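Local atomic coordinates of polyphosphate kinase (PDB entry 2O8R), a protein that probably catalyses the reversible transfer of the terminal phosphate of ATP onto a growing chain of inorganic polyphosphate, with magnesium as cofactor. Residues P266-L280 with I289-V301. The protein carries 3 engineered substitutions. Numbering follows the deposited sequence.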
loop_
_atom_site.group_PDB
_atom_site.type_symbol
_atom_site.label_atom_id
_atom_site.label_comp_id
_atom_site.label_asym_id
_atom_site.label_seq_id
_atom_site.Cartn_x
_atom_site.Cartn_y
_atom_site.Cartn_z
ATOM N N PRO A 266 11.395 -23.365 11.062
ATOM C CA PRO A 266 10.709 -22.816 12.233
ATOM C C PRO A 266 11.699 -22.417 13.318
ATOM O O PRO A 266 12.108 -23.271 14.102
ATOM C CB PRO A 266 9.846 -23.989 12.724
ATOM C CG PRO A 266 9.647 -24.839 11.530
ATOM C CD PRO A 266 10.890 -24.699 10.692
ATOM N N THR A 267 12.078 -21.138 13.367
ATOM C CA THR A 267 13.016 -20.635 14.391
ATOM C C THR A 267 12.371 -20.595 15.773
ATOM O O THR A 267 13.043 -20.739 16.802
ATOM C CB THR A 267 13.501 -19.198 14.106
ATOM O OG1 THR A 267 12.525 -18.271 14.591
ATOM C CG2 THR A 267 13.740 -18.970 12.623
ATOM N N ARG A 268 11.063 -20.379 15.780
ATOM C CA ARG A 268 10.305 -20.250 17.005
ATOM C C ARG A 268 8.960 -20.949 16.831
ATOM O O ARG A 268 8.376 -20.921 15.743
ATOM C CB ARG A 268 10.105 -18.762 17.309
ATOM C CG ARG A 268 9.560 -18.443 18.679
ATOM C CD ARG A 268 9.889 -17.015 19.090
ATOM N NE ARG A 268 9.153 -16.007 18.332
ATOM C CZ ARG A 268 9.232 -14.698 18.564
ATOM N NH1 ARG A 268 10.020 -14.240 19.524
ATOM N NH2 ARG A 268 8.525 -13.845 17.839
ATOM N N PHE A 269 8.496 -21.609 17.888
ATOM C CA PHE A 269 7.097 -22.015 17.984
ATOM C C PHE A 269 6.579 -21.665 19.370
ATOM O O PHE A 269 6.922 -22.303 20.356
ATOM C CB PHE A 269 6.898 -23.500 17.679
ATOM C CG PHE A 269 5.450 -23.922 17.677
ATOM C CD1 PHE A 269 4.703 -23.859 16.511
ATOM C CD2 PHE A 269 4.831 -24.364 18.846
ATOM C CE1 PHE A 269 3.365 -24.236 16.509
ATOM C CE2 PHE A 269 3.504 -24.740 18.852
ATOM C CZ PHE A 269 2.763 -24.674 17.682
HETATM N N MSE A 270 5.737 -20.648 19.430
HETATM C CA MSE A 270 5.341 -20.044 20.687
HETATM C C MSE A 270 3.878 -20.357 20.953
HETATM O O MSE A 270 3.059 -20.329 20.035
HETATM C CB MSE A 270 5.568 -18.541 20.576
HETATM C CG MSE A 270 5.269 -17.710 21.797
HETATM SE SE MSE A 270 5.348 -15.872 21.180
HETATM C CE MSE A 270 4.637 -14.907 22.725
ATOM N N TYR A 271 3.548 -20.667 22.202
ATOM C CA TYR A 271 2.184 -21.070 22.531
ATOM C C TYR A 271 1.816 -20.716 23.956
ATOM O O TYR A 271 2.685 -20.597 24.820
ATOM C CB TYR A 271 1.985 -22.572 22.308
ATOM C CG TYR A 271 2.897 -23.442 23.141
ATOM C CD1 TYR A 271 2.480 -23.936 24.370
ATOM C CD2 TYR A 271 4.175 -23.772 22.696
ATOM C CE1 TYR A 271 3.305 -24.731 25.138
ATOM C CE2 TYR A 271 5.016 -24.563 23.459
ATOM C CZ TYR A 271 4.576 -25.041 24.681
ATOM O OH TYR A 271 5.403 -25.833 25.448
ATOM N N ASP A 272 0.514 -20.562 24.181
ATOM C CA ASP A 272 -0.050 -20.273 25.488
ATOM C C ASP A 272 0.261 -21.415 26.452
ATOM O O ASP A 272 -0.165 -22.548 26.249
ATOM C CB ASP A 272 -1.559 -20.023 25.331
ATOM C CG ASP A 272 -2.365 -20.395 26.559
ATOM O OD1 ASP A 272 -1.983 -20.026 27.693
ATOM O OD2 ASP A 272 -3.412 -21.046 26.372
ATOM N N GLY A 273 1.008 -21.087 27.503
ATOM C CA GLY A 273 1.579 -22.063 28.436
ATOM C C GLY A 273 0.651 -23.050 29.126
ATOM O O GLY A 273 1.108 -24.072 29.639
ATOM N N ARG A 274 -0.649 -22.755 29.134
ATOM C CA ARG A 274 -1.649 -23.679 29.664
ATOM C C ARG A 274 -1.770 -24.930 28.792
ATOM O O ARG A 274 -2.462 -25.872 29.166
ATOM C CB ARG A 274 -3.025 -23.004 29.754
ATOM C CG ARG A 274 -3.125 -21.846 30.727
ATOM C CD ARG A 274 -4.365 -20.991 30.462
ATOM N NE ARG A 274 -5.517 -21.377 31.279
ATOM C CZ ARG A 274 -5.853 -20.800 32.435
ATOM N NH1 ARG A 274 -5.124 -19.803 32.927
ATOM N NH2 ARG A 274 -6.925 -21.221 33.103
HETATM N N MSE A 275 -1.103 -24.932 27.637
HETATM C CA MSE A 275 -1.238 -26.008 26.662
HETATM C C MSE A 275 -0.492 -27.246 27.116
HETATM O O MSE A 275 0.702 -27.170 27.406
HETATM C CB MSE A 275 -0.689 -25.571 25.313
HETATM C CG MSE A 275 -1.427 -26.152 24.136
HETATM SE SE MSE A 275 -0.480 -25.919 22.454
HETATM C CE MSE A 275 -1.947 -25.870 21.214
ATOM N N PRO A 276 -1.200 -28.389 27.201
ATOM C CA PRO A 276 -0.583 -29.694 27.462
ATOM C C PRO A 276 0.337 -30.116 26.318
ATOM O O PRO A 276 0.127 -29.709 25.176
ATOM C CB PRO A 276 -1.787 -30.639 27.551
ATOM C CG PRO A 276 -2.956 -29.751 27.842
ATOM C CD PRO A 276 -2.666 -28.496 27.092
ATOM N N ASP A 277 1.349 -30.924 26.623
ATOM C CA ASP A 277 2.342 -31.312 25.612
ATOM C C ASP A 277 1.798 -32.307 24.595
ATOM O O ASP A 277 2.311 -32.388 23.476
ATOM C CB ASP A 277 3.619 -31.857 26.259
ATOM C CG ASP A 277 4.136 -30.965 27.366
ATOM O OD1 ASP A 277 3.408 -30.770 28.364
ATOM O OD2 ASP A 277 5.274 -30.464 27.247
ATOM N N GLU A 278 0.760 -33.053 24.978
ATOM C CA GLU A 278 0.117 -33.994 24.063
ATOM C C GLU A 278 -0.364 -33.276 22.807
ATOM O O GLU A 278 -0.183 -33.770 21.691
ATOM C CB GLU A 278 -1.055 -34.720 24.725
ATOM C CG GLU A 278 -0.681 -35.563 25.926
ATOM C CD GLU A 278 -1.055 -34.902 27.235
ATOM O OE1 GLU A 278 -2.258 -34.885 27.572
ATOM O OE2 GLU A 278 -0.144 -34.409 27.932
ATOM N N VAL A 279 -0.959 -32.101 22.999
ATOM C CA VAL A 279 -1.446 -31.300 21.881
ATOM C C VAL A 279 -0.293 -30.593 21.152
ATOM O O VAL A 279 -0.367 -30.358 19.938
ATOM C CB VAL A 279 -2.616 -30.353 22.305
ATOM C CG1 VAL A 279 -2.288 -29.594 23.554
ATOM C CG2 VAL A 279 -3.041 -29.419 21.169
ATOM N N LEU A 280 0.781 -30.295 21.883
ATOM C CA LEU A 280 1.997 -29.781 21.259
ATOM C C LEU A 280 2.515 -30.820 20.283
ATOM O O LEU A 280 2.639 -30.552 19.082
ATOM C CB LEU A 280 3.073 -29.482 22.296
ATOM C CG LEU A 280 4.058 -28.351 21.982
ATOM C CD1 LEU A 280 5.052 -28.234 23.116
ATOM C CD2 LEU A 280 4.788 -28.512 20.647
ATOM N N ILE A 289 9.064 -30.992 15.209
ATOM C CA ILE A 289 9.651 -29.892 15.972
ATOM C C ILE A 289 9.992 -30.238 17.433
ATOM O O ILE A 289 9.104 -30.421 18.265
ATOM C CB ILE A 289 8.780 -28.606 15.866
ATOM C CG1 ILE A 289 7.291 -28.925 16.058
ATOM C CG2 ILE A 289 8.991 -27.941 14.509
ATOM C CD1 ILE A 289 6.384 -27.707 16.157
ATOM N N ASP A 290 11.289 -30.323 17.730
ATOM C CA ASP A 290 11.790 -30.634 19.079
ATOM C C ASP A 290 11.405 -29.556 20.096
ATOM O O ASP A 290 11.246 -28.395 19.715
ATOM C CB ASP A 290 13.314 -30.781 19.044
ATOM C CG ASP A 290 13.769 -32.012 18.281
ATOM O OD1 ASP A 290 13.211 -32.291 17.197
ATOM O OD2 ASP A 290 14.694 -32.697 18.764
ATOM N N PRO A 291 11.254 -29.926 21.392
ATOM C CA PRO A 291 10.897 -28.954 22.448
ATOM C C PRO A 291 11.914 -27.820 22.665
ATOM O O PRO A 291 11.813 -27.084 23.649
ATOM C CB PRO A 291 10.800 -29.822 23.714
ATOM C CG PRO A 291 10.612 -31.213 23.224
ATOM C CD PRO A 291 11.381 -31.289 21.940
ATOM N N GLU A 292 12.872 -27.689 21.749
ATOM C CA GLU A 292 13.890 -26.639 21.788
ATOM C C GLU A 292 13.363 -25.319 21.228
ATOM O O GLU A 292 13.609 -24.255 21.798
ATOM C CB GLU A 292 15.126 -27.067 20.990
ATOM C CG GLU A 292 15.542 -28.526 21.174
ATOM C CD GLU A 292 16.551 -28.735 22.296
ATOM O OE1 GLU A 292 16.448 -28.063 23.347
ATOM O OE2 GLU A 292 17.447 -29.587 22.122
ATOM N N GLU A 293 12.653 -25.396 20.101
ATOM C CA GLU A 293 12.061 -24.217 19.455
ATOM C C GLU A 293 10.720 -23.826 20.088
ATOM O O GLU A 293 10.234 -22.708 19.885
ATOM C CB GLU A 293 11.860 -24.472 17.960
ATOM C CG GLU A 293 13.035 -25.137 17.270
ATOM C CD GLU A 293 12.629 -25.875 16.004
ATOM O OE1 GLU A 293 11.537 -26.483 15.984
ATOM O OE2 GLU A 293 13.410 -25.857 15.030
ATOM N N ALA A 294 10.130 -24.755 20.843
ATOM C CA ALA A 294 8.858 -24.516 21.520
ATOM C C ALA A 294 9.046 -23.709 22.799
ATOM O O ALA A 294 9.713 -24.154 23.730
ATOM C CB ALA A 294 8.144 -25.831 21.814
ATOM N N ILE A 295 8.465 -22.513 22.828
ATOM C CA ILE A 295 8.525 -21.649 23.998
ATOM C C ILE A 295 7.121 -21.399 24.513
ATOM O O ILE A 295 6.317 -20.745 23.852
ATOM C CB ILE A 295 9.155 -20.279 23.676
ATOM C CG1 ILE A 295 10.297 -20.424 22.669
ATOM C CG2 ILE A 295 9.613 -19.590 24.961
ATOM C CD1 ILE A 295 10.836 -19.107 22.175
ATOM N N ARG A 296 6.817 -21.926 25.693
ATOM C CA ARG A 296 5.537 -21.631 26.313
ATOM C C ARG A 296 5.526 -20.212 26.865
ATOM O O ARG A 296 6.436 -19.805 27.582
ATOM C CB ARG A 296 5.144 -22.661 27.378
ATOM C CG ARG A 296 6.244 -23.596 27.857
ATOM C CD ARG A 296 5.658 -24.673 28.771
ATOM N NE ARG A 296 4.638 -24.108 29.655
ATOM C CZ ARG A 296 4.881 -23.567 30.848
ATOM N NH1 ARG A 296 6.118 -23.524 31.331
ATOM N NH2 ARG A 296 3.881 -23.072 31.564
ATOM N N SER A 297 4.502 -19.455 26.493
ATOM C CA SER A 297 4.391 -18.078 26.928
ATOM C C SER A 297 2.986 -17.768 27.426
ATOM O O SER A 297 2.218 -18.673 27.759
ATOM C CB SER A 297 4.763 -17.130 25.794
ATOM O OG SER A 297 3.765 -17.158 24.802
ATOM N N GLY A 298 2.663 -16.479 27.464
ATOM C CA GLY A 298 1.412 -16.002 28.026
ATOM C C GLY A 298 0.200 -16.278 27.169
ATOM O O GLY A 298 0.266 -17.000 26.172
ATOM N N ASN A 299 -0.914 -15.682 27.562
ATOM C CA ASN A 299 -2.211 -16.044 27.010
ATOM C C ASN A 299 -2.573 -15.377 25.679
ATOM O O ASN A 299 -3.474 -15.847 24.975
ATOM C CB ASN A 299 -3.284 -15.762 28.047
ATOM C CG ASN A 299 -4.505 -16.575 27.827
ATOM O OD1 ASN A 299 -5.479 -16.094 27.258
ATOM N ND2 ASN A 299 -4.467 -17.833 28.260
ATOM N N TYR A 300 -1.883 -14.280 25.352
ATOM C CA TYR A 300 -2.030 -13.608 24.053
ATOM C C TYR A 300 -0.684 -13.503 23.350
ATOM O O TYR A 300 0.298 -13.082 23.959
ATOM C CB TYR A 300 -2.644 -12.214 24.209
ATOM C CG TYR A 300 -3.997 -12.242 24.854
ATOM C CD1 TYR A 300 -5.138 -12.501 24.103
ATOM C CD2 TYR A 300 -4.137 -12.035 26.225
ATOM C CE1 TYR A 300 -6.398 -12.542 24.702
ATOM C CE2 TYR A 300 -5.382 -12.075 26.831
ATOM C CZ TYR A 300 -6.509 -12.324 26.065
ATOM O OH TYR A 300 -7.742 -12.359 26.666
ATOM N N VAL A 301 -0.647 -13.896 22.077
ATOM C CA VAL A 301 0.588 -13.861 21.300
ATOM C C VAL A 301 0.532 -12.857 20.145
ATOM O O VAL A 301 -0.524 -12.300 19.829
ATOM C CB VAL A 301 0.977 -15.259 20.750
ATOM C CG1 VAL A 301 1.124 -16.266 21.888
ATOM C CG2 VAL A 301 -0.023 -15.748 19.720
#
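The Y271 ring lies against R296: CA of R296 sits 4.0 Å from the ring centroid and 14° off its normal, a CH-pi contact over one face, while A294 CB meets the ring edge in plane. Chi1 of 60° places the Y271 ring between its own backbone N and carbonyl carbon, and its OH ends beside CG and CD of R296. The R296 chain bends at chi3, bringing the guanidinium edge to G273 O, with the guanidinium plane turned obliquely to the ring. On this same sheet face I289 CD1 lies over one face of the F269 ring, displaced toward its rim, 4.2 Å from F269 CG, and L280 CD1 reaches A294 CB. On the other face the extended M270 carries CE past S297 to V301 CG1 (3.9 Å), and I295 CD1 rests on the aliphatic part of R268, whose guanidinium is salt-bridged to E50. Parallel pairing underlies both faces; its straightest bond, S297 N to Y271 O, measures 2.7 Å at 175°. Strands 268-272 and 294-297 with helix 277-283 form a beta-alpha-beta unit of the middle domain. Strand 225-235 pairs antiparallel with 268-272 on its other side, and helices 35-63 and 83-112 pack against the I295 face.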